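Local coordinates for B12-binding domain-containing protein (Kitasatospora setae, PDB 6WTE) that binds cobalamin and a [4Fe-4S] cluster and, as the radical SAM enzyme TsrM, probably transfers a methyl group by a non-radical route, at residues 7-12 with 65-70; 85-90 with 116-121. One frame throughout, in Å; residues are numbered along the deposited sequence.

Contact 1: residues 7-12 with 65-70; sequences LVNPNK and GVTVRN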
loop_
_atom_site.group_PDB
_atom_site.type_symbol
_atom_site.label_atom_id
_atom_site.label_comp_id
_atom_site.label_asym_id
_atom_site.label_seq_id
_atom_site.Cartn_x
_atom_site.Cartn_y
_atom_site.Cartn_z
ATOM N N LEU A 7 -18.342 9.662 0.446
ATOM C CA LEU A 7 -17.022 9.056 0.586
ATOM C C LEU A 7 -15.976 10.155 0.461
ATOM O O LEU A 7 -16.000 10.926 -0.503
ATOM C CB LEU A 7 -16.793 7.966 -0.465
ATOM C CG LEU A 7 -17.806 6.816 -0.464
ATOM C CD1 LEU A 7 -17.595 5.903 -1.668
ATOM C CD2 LEU A 7 -17.677 6.019 0.849
ATOM N N VAL A 8 -15.071 10.233 1.435
ATOM C CA VAL A 8 -14.075 11.297 1.515
ATOM C C VAL A 8 -12.692 10.707 1.276
ATOM O O VAL A 8 -12.317 9.723 1.926
ATOM C CB VAL A 8 -14.121 11.997 2.883
ATOM C CG1 VAL A 8 -13.033 13.057 2.972
ATOM C CG2 VAL A 8 -15.501 12.608 3.133
ATOM N N ASN A 9 -11.922 11.323 0.364
ATOM C CA ASN A 9 -10.509 10.995 0.240
ATOM C C ASN A 9 -9.680 12.040 0.970
ATOM O O ASN A 9 -9.569 13.175 0.487
ATOM C CB ASN A 9 -10.075 10.913 -1.222
ATOM C CG ASN A 9 -8.634 10.483 -1.350
ATOM O OD1 ASN A 9 -8.137 9.745 -0.499
ATOM N ND2 ASN A 9 -7.946 10.956 -2.381
ATOM N N PRO A 10 -9.076 11.718 2.113
ATOM C CA PRO A 10 -8.242 12.687 2.831
ATOM C C PRO A 10 -6.782 12.685 2.413
ATOM O O PRO A 10 -5.992 13.443 2.987
ATOM C CB PRO A 10 -8.384 12.203 4.282
ATOM C CG PRO A 10 -8.386 10.722 4.128
ATOM C CD PRO A 10 -9.168 10.445 2.846
ATOM N N ASN A 11 -6.415 11.858 1.437
ATOM C CA ASN A 11 -5.021 11.724 1.033
ATOM C C ASN A 11 -4.498 13.046 0.492
ATOM O O ASN A 11 -5.013 13.565 -0.501
ATOM C CB ASN A 11 -4.897 10.621 -0.016
ATOM C CG ASN A 11 -3.472 10.132 -0.185
ATOM O OD1 ASN A 11 -2.517 10.797 0.222
ATOM N ND2 ASN A 11 -3.323 8.958 -0.778
ATOM N N LYS A 12 -3.488 13.607 1.151
ATOM C CA LYS A 12 -2.895 14.858 0.698
ATOM C C LYS A 12 -1.516 14.664 0.078
ATOM O O LYS A 12 -0.812 15.649 -0.166
ATOM C CB LYS A 12 -2.834 15.860 1.854
ATOM C CG LYS A 12 -4.215 16.288 2.352
ATOM C CD LYS A 12 -4.135 17.452 3.325
ATOM C CE LYS A 12 -3.350 17.093 4.576
ATOM N NZ LYS A 12 -3.460 18.175 5.599
ATOM N N GLY A 65 -18.060 7.848 4.778
ATOM C CA GLY A 65 -16.921 6.945 4.775
ATOM C C GLY A 65 -15.646 7.720 4.490
ATOM O O GLY A 65 -15.635 8.633 3.665
ATOM N N VAL A 66 -14.579 7.364 5.194
ATOM C CA VAL A 66 -13.276 7.996 4.998
ATOM C C VAL A 66 -12.256 6.906 4.699
ATOM O O VAL A 66 -12.074 5.983 5.505
ATOM C CB VAL A 66 -12.846 8.818 6.223
ATOM C CG1 VAL A 66 -11.529 9.517 5.941
ATOM C CG2 VAL A 66 -13.925 9.846 6.591
ATOM N N THR A 67 -11.577 7.011 3.553
ATOM C CA THR A 67 -10.554 6.028 3.199
ATOM C C THR A 67 -9.197 6.483 3.732
ATOM O O THR A 67 -8.756 7.605 3.460
ATOM C CB THR A 67 -10.517 5.792 1.683
ATOM O OG1 THR A 67 -9.506 4.825 1.367
ATOM C CG2 THR A 67 -10.261 7.085 0.905
ATOM N N VAL A 68 -8.548 5.628 4.513
ATOM C CA VAL A 68 -7.252 5.937 5.102
ATOM C C VAL A 68 -6.256 4.962 4.486
ATOM O O VAL A 68 -6.124 3.813 4.927
ATOM C CB VAL A 68 -7.292 5.864 6.633
ATOM C CG1 VAL A 68 -5.879 5.912 7.243
ATOM C CG2 VAL A 68 -8.120 7.025 7.151
ATOM N N ARG A 69 -5.589 5.414 3.426
ATOM C CA ARG A 69 -4.721 4.543 2.643
ATOM C C ARG A 69 -3.369 4.330 3.313
ATOM O O ARG A 69 -2.851 3.208 3.327
ATOM C CB ARG A 69 -4.530 5.132 1.247
ATOM C CG ARG A 69 -3.755 4.250 0.274
ATOM C CD ARG A 69 -3.393 5.081 -0.946
ATOM N NE ARG A 69 -2.918 4.280 -2.075
ATOM C CZ ARG A 69 -1.673 3.845 -2.214
ATOM N NH1 ARG A 69 -1.351 3.129 -3.281
ATOM N NH2 ARG A 69 -0.754 4.128 -1.298
ATOM N N ASN A 70 -2.764 5.402 3.821
ATOM C CA ASN A 70 -1.430 5.366 4.401
ATOM C C ASN A 70 -1.494 5.834 5.849
ATOM O O ASN A 70 -2.117 6.859 6.143
ATOM C CB ASN A 70 -0.455 6.258 3.622
ATOM C CG ASN A 70 -0.609 6.123 2.113
ATOM O OD1 ASN A 70 -0.738 5.023 1.582
ATOM N ND2 ASN A 70 -0.593 7.254 1.419
HETATM O O HOH W 1 -1.805 9.834 2.699
#
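Pro10 packs its ring against the end of strand 63-67, where CG lies 3.8 Å from Val66 CG1 and CD comes within 2.9 Å of the backbone O of Thr67, a tight approach. Val66 turns CG1 toward the ring, while its CG2 turns to Val8 CB. Replacing the proline with a glycine would probably open a gap beside Val66 CG1 and let the chain leading to Asn11 move more freely. Behind this packing the strands run parallel: Val8 N donates to Gly65 O at 2.8 Å, and Thr67 N reaches Val8 O in a nearly straight bond of 168°. Gly65 leaves room for Leu7, whose CD2 lies over its CA; a CB there would collide with that methyl. These are adjacent strands of the Rossmann-like B12-binding domain, and the loops that follow their C-terminal ends reach the cobalamin. Thr67 divides its two branches accordingly: OG1 is anti to the backbone N (chi1 180°) and hydrogen-bonds cobalamin, whereas CG2 turns to the neighbouring strand, 3.7 Å from Asn9 OD1. The Asn9 amide is held at both ends, OD1 accepting a weak bond from Asn11 N and ND2 donating to Asp40. Farther along, the amides of Asn11 and Asn70 stand almost perpendicular, 84° apart, and both ND2 atoms donate to the same cobalamin oxygen. Water 1 joins them a second time, donating to Asn11 OD1 at 2.8 Å and accepting from Asn70 ND2. The other end of the Asn70 amide is occupied as well: Arg69, extended from CG to NE, sends NH2 to a lone pair of Asn70 OD1 at 3.0 Å, nearly in the guanidinium plane.

Contact 2: residues 85-90 with 116-121; sequences EHREII and VEYFGI. With EDO (1,2-ethanediol), chain H.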
loop_
_atom_site.group_PDB
_atom_site.type_symbol
_atom_site.label_atom_id
_atom_site.label_comp_id
_atom_site.label_asym_id
_atom_site.label_seq_id
_atom_site.Cartn_x
_atom_site.Cartn_y
_atom_site.Cartn_z
ATOM N N GLU A 85 -2.972 14.136 10.469
ATOM C CA GLU A 85 -3.651 14.920 9.444
ATOM C C GLU A 85 -5.004 14.319 9.090
ATOM O O GLU A 85 -5.964 15.056 8.834
ATOM C CB GLU A 85 -2.777 15.018 8.193
ATOM C CG GLU A 85 -1.500 15.808 8.390
ATOM C CD GLU A 85 -0.632 15.811 7.148
ATOM O OE1 GLU A 85 -0.070 14.748 6.811
ATOM O OE2 GLU A 85 -0.540 16.867 6.493
ATOM N N HIS A 86 -5.098 12.986 9.050
ATOM C CA HIS A 86 -6.390 12.355 8.802
ATOM C C HIS A 86 -7.381 12.704 9.903
ATOM O O HIS A 86 -8.553 12.983 9.629
ATOM C CB HIS A 86 -6.252 10.839 8.705
ATOM C CG HIS A 86 -5.440 10.365 7.540
ATOM N ND1 HIS A 86 -5.334 11.071 6.362
ATOM C CD2 HIS A 86 -4.696 9.246 7.378
ATOM C CE1 HIS A 86 -4.561 10.406 5.521
ATOM N NE2 HIS A 86 -4.160 9.293 6.114
ATOM N N ARG A 87 -6.926 12.684 11.159
ATOM C CA ARG A 87 -7.821 12.991 12.270
ATOM C C ARG A 87 -8.320 14.428 12.193
ATOM O O ARG A 87 -9.481 14.709 12.505
ATOM C CB ARG A 87 -7.115 12.735 13.602
ATOM C CG ARG A 87 -7.997 12.980 14.822
ATOM C CD ARG A 87 -7.252 12.739 16.128
ATOM N NE ARG A 87 -6.195 13.724 16.349
ATOM C CZ ARG A 87 -5.590 13.922 17.517
ATOM N NH1 ARG A 87 -5.937 13.208 18.578
ATOM N NH2 ARG A 87 -4.638 14.840 17.623
ATOM N N GLU A 88 -7.450 15.355 11.784
ATOM C CA GLU A 88 -7.874 16.743 11.637
ATOM C C GLU A 88 -9.035 16.862 10.654
ATOM O O GLU A 88 -10.011 17.581 10.916
ATOM C CB GLU A 88 -6.691 17.602 11.192
ATOM C CG GLU A 88 -6.986 19.087 11.161
ATOM C CD GLU A 88 -5.835 19.910 10.604
ATOM O OE1 GLU A 88 -4.937 19.327 9.950
ATOM O OE2 GLU A 88 -5.828 21.139 10.832
ATOM N N ILE A 89 -8.958 16.146 9.530
ATOM C CA ILE A 89 -10.040 16.171 8.549
ATOM C C ILE A 89 -11.306 15.552 9.133
ATOM O O ILE A 89 -12.405 16.100 8.985
ATOM C CB ILE A 89 -9.601 15.466 7.253
ATOM C CG1 ILE A 89 -8.603 16.350 6.487
ATOM C CG2 ILE A 89 -10.821 15.101 6.400
ATOM C CD1 ILE A 89 -7.759 15.610 5.443
ATOM N N ILE A 90 -11.170 14.418 9.820
ATOM C CA ILE A 90 -12.336 13.757 10.407
ATOM C C ILE A 90 -12.964 14.628 11.492
ATOM O O ILE A 90 -14.192 14.691 11.622
ATOM C CB ILE A 90 -11.944 12.369 10.940
ATOM C CG1 ILE A 90 -11.625 11.438 9.762
ATOM C CG2 ILE A 90 -13.053 11.813 11.834
ATOM C CD1 ILE A 90 -10.994 10.113 10.165
ATOM N N VAL A 116 -10.055 3.577 14.817
ATOM C CA VAL A 116 -11.435 3.912 15.160
ATOM C C VAL A 116 -11.465 4.730 16.446
ATOM O O VAL A 116 -12.139 5.764 16.534
ATOM C CB VAL A 116 -12.302 2.645 15.285
ATOM C CG1 VAL A 116 -13.604 2.985 15.987
ATOM C CG2 VAL A 116 -12.621 2.058 13.918
ATOM N N GLU A 117 -10.697 4.300 17.452
ATOM C CA GLU A 117 -10.691 5.011 18.727
ATOM C C GLU A 117 -9.949 6.340 18.623
ATOM O O GLU A 117 -10.400 7.351 19.178
ATOM C CB GLU A 117 -10.084 4.117 19.815
ATOM C CG GLU A 117 -10.828 2.790 19.984
ATOM C CD GLU A 117 -10.424 2.028 21.234
ATOM O OE1 GLU A 117 -9.581 2.538 21.997
ATOM O OE2 GLU A 117 -10.936 0.904 21.439
ATOM N N TYR A 118 -8.818 6.363 17.910
ATOM C CA TYR A 118 -8.048 7.597 17.752
ATOM C C TYR A 118 -8.846 8.656 16.997
ATOM O O TYR A 118 -8.870 9.829 17.384
ATOM C CB TYR A 118 -6.739 7.289 17.022
ATOM C CG TYR A 118 -5.868 8.479 16.685
ATOM C CD1 TYR A 118 -5.194 9.183 17.677
ATOM C CD2 TYR A 118 -5.687 8.876 15.366
ATOM C CE1 TYR A 118 -4.376 10.257 17.362
ATOM C CE2 TYR A 118 -4.870 9.954 15.040
ATOM C CZ TYR A 118 -4.220 10.635 16.038
ATOM O OH TYR A 118 -3.413 11.697 15.709
ATOM N N PHE A 119 -9.493 8.258 15.899
ATOM C CA PHE A 119 -10.282 9.205 15.111
ATOM C C PHE A 119 -11.580 9.591 15.802
ATOM O O PHE A 119 -12.180 10.613 15.442
ATOM C CB PHE A 119 -10.612 8.619 13.741
ATOM C CG PHE A 119 -9.422 8.443 12.834
ATOM C CD1 PHE A 119 -8.323 9.283 12.918
ATOM C CD2 PHE A 119 -9.426 7.448 11.877
ATOM C CE1 PHE A 119 -7.236 9.119 12.060
ATOM C CE2 PHE A 119 -8.353 7.276 11.027
ATOM C CZ PHE A 119 -7.254 8.116 11.123
ATOM N N GLY A 120 -12.036 8.792 16.761
ATOM C CA GLY A 120 -13.291 9.077 17.430
ATOM C C GLY A 120 -14.510 8.842 16.570
ATOM O O GLY A 120 -15.495 9.580 16.688
ATOM N N ILE A 121 -14.472 7.837 15.702
ATOM C CA ILE A 121 -15.538 7.599 14.738
ATOM C C ILE A 121 -16.349 6.386 15.175
ATOM O O ILE A 121 -15.944 5.611 16.040
ATOM C CB ILE A 121 -14.999 7.425 13.303
ATOM C CG1 ILE A 121 -14.037 6.229 13.215
ATOM C CG2 ILE A 121 -14.330 8.705 12.842
ATOM C CD1 ILE A 121 -13.477 5.966 11.796
HETATM C C1 EDO H . 0.607 14.954 3.199
HETATM O O1 EDO H . -0.417 14.602 4.135
HETATM C C2 EDO H . 0.815 16.462 3.228
HETATM O O2 EDO H . 0.949 16.894 4.588
HETATM O O HOH W 2 -7.603 11.250 19.491
#
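Ile90 and Arg87 each lay an aliphatic carbon over an aromatic face of helix 112-119, giving two CH-pi contacts. Ile90 CD1 sits 3.7 Å from the centroid of the Phe119 ring, displaced toward the CG-CD2 side. Arg87 CD covers the Tyr118 ring in the same manner, 3.9 Å from its centroid. In the conformer described here (a second one is modelled), the arginine chain sets off with CG anti to the backbone N (chi1 -178°) and then bends at chi3, bringing the guanidinium nearly parallel to the phenol, with the planes 11° apart. Tyr118 OH consequently lies over the guanidinium face, 3.5 Å from Arg87 NE, in a stacked placement rather than at its N-H edge. Further carbon contacts reach Phe119: His86 CB approaches CZ obliquely, and Arg87 CB lies against CD1. Beyond the ring, Ile90 CG2 meets Ile121 CG2 at 3.5 Å. Helices 83-96 and 112-119 belong to the B12-binding domain, and the second ends here in a Schellman motif: Gly120 takes a positive phi as the C-prime residue, Ile121 N bonds to Val116 O, and a weak bond runs from Gly120 N to Glu117 O. This turn brings Ile121 round to meet Ile90. Phe108 of helix 106-109 also touches Phe119, while Phe465 meets the Tyr118 ring. A polar link between the segments passes through water 2, which lies in the guanidinium plane, accepts from Arg87 NH1 at 2.7 Å and donates to Tyr118 O. In this conformer it ties the exposed arginine to the last turn of the opposing helix. At the start of segment 85-90, Glu85 OE1 accepts a hydrogen bond from O1 of a 1,2-ethanediol, probably from the crystallisation liquor, at 2.7 Å.

How the contacts relate
Contacts 1 and 2 follow one another along the B12-binding domain, their centres 11 Å apart, and helix 83-96, next after strand 63-67, brings them together. His86, part of contact 2, joins the two: its NE2 lies 3.2 Å from Asn70 O, a probable hydrogen bond, and its CD2 packs on Val68 CG1. Ile89 CD1 rests 3.7 Å from Pro10 CB, and Lys12 NZ forms a long, weak ion pair with Glu85 OE2. Contact 1 touches cobalamin directly. Contact 2 stands farther back, the His86 side chain being about 8 Å from the cofactor, so it meets the binding loops as a second layer through the helix.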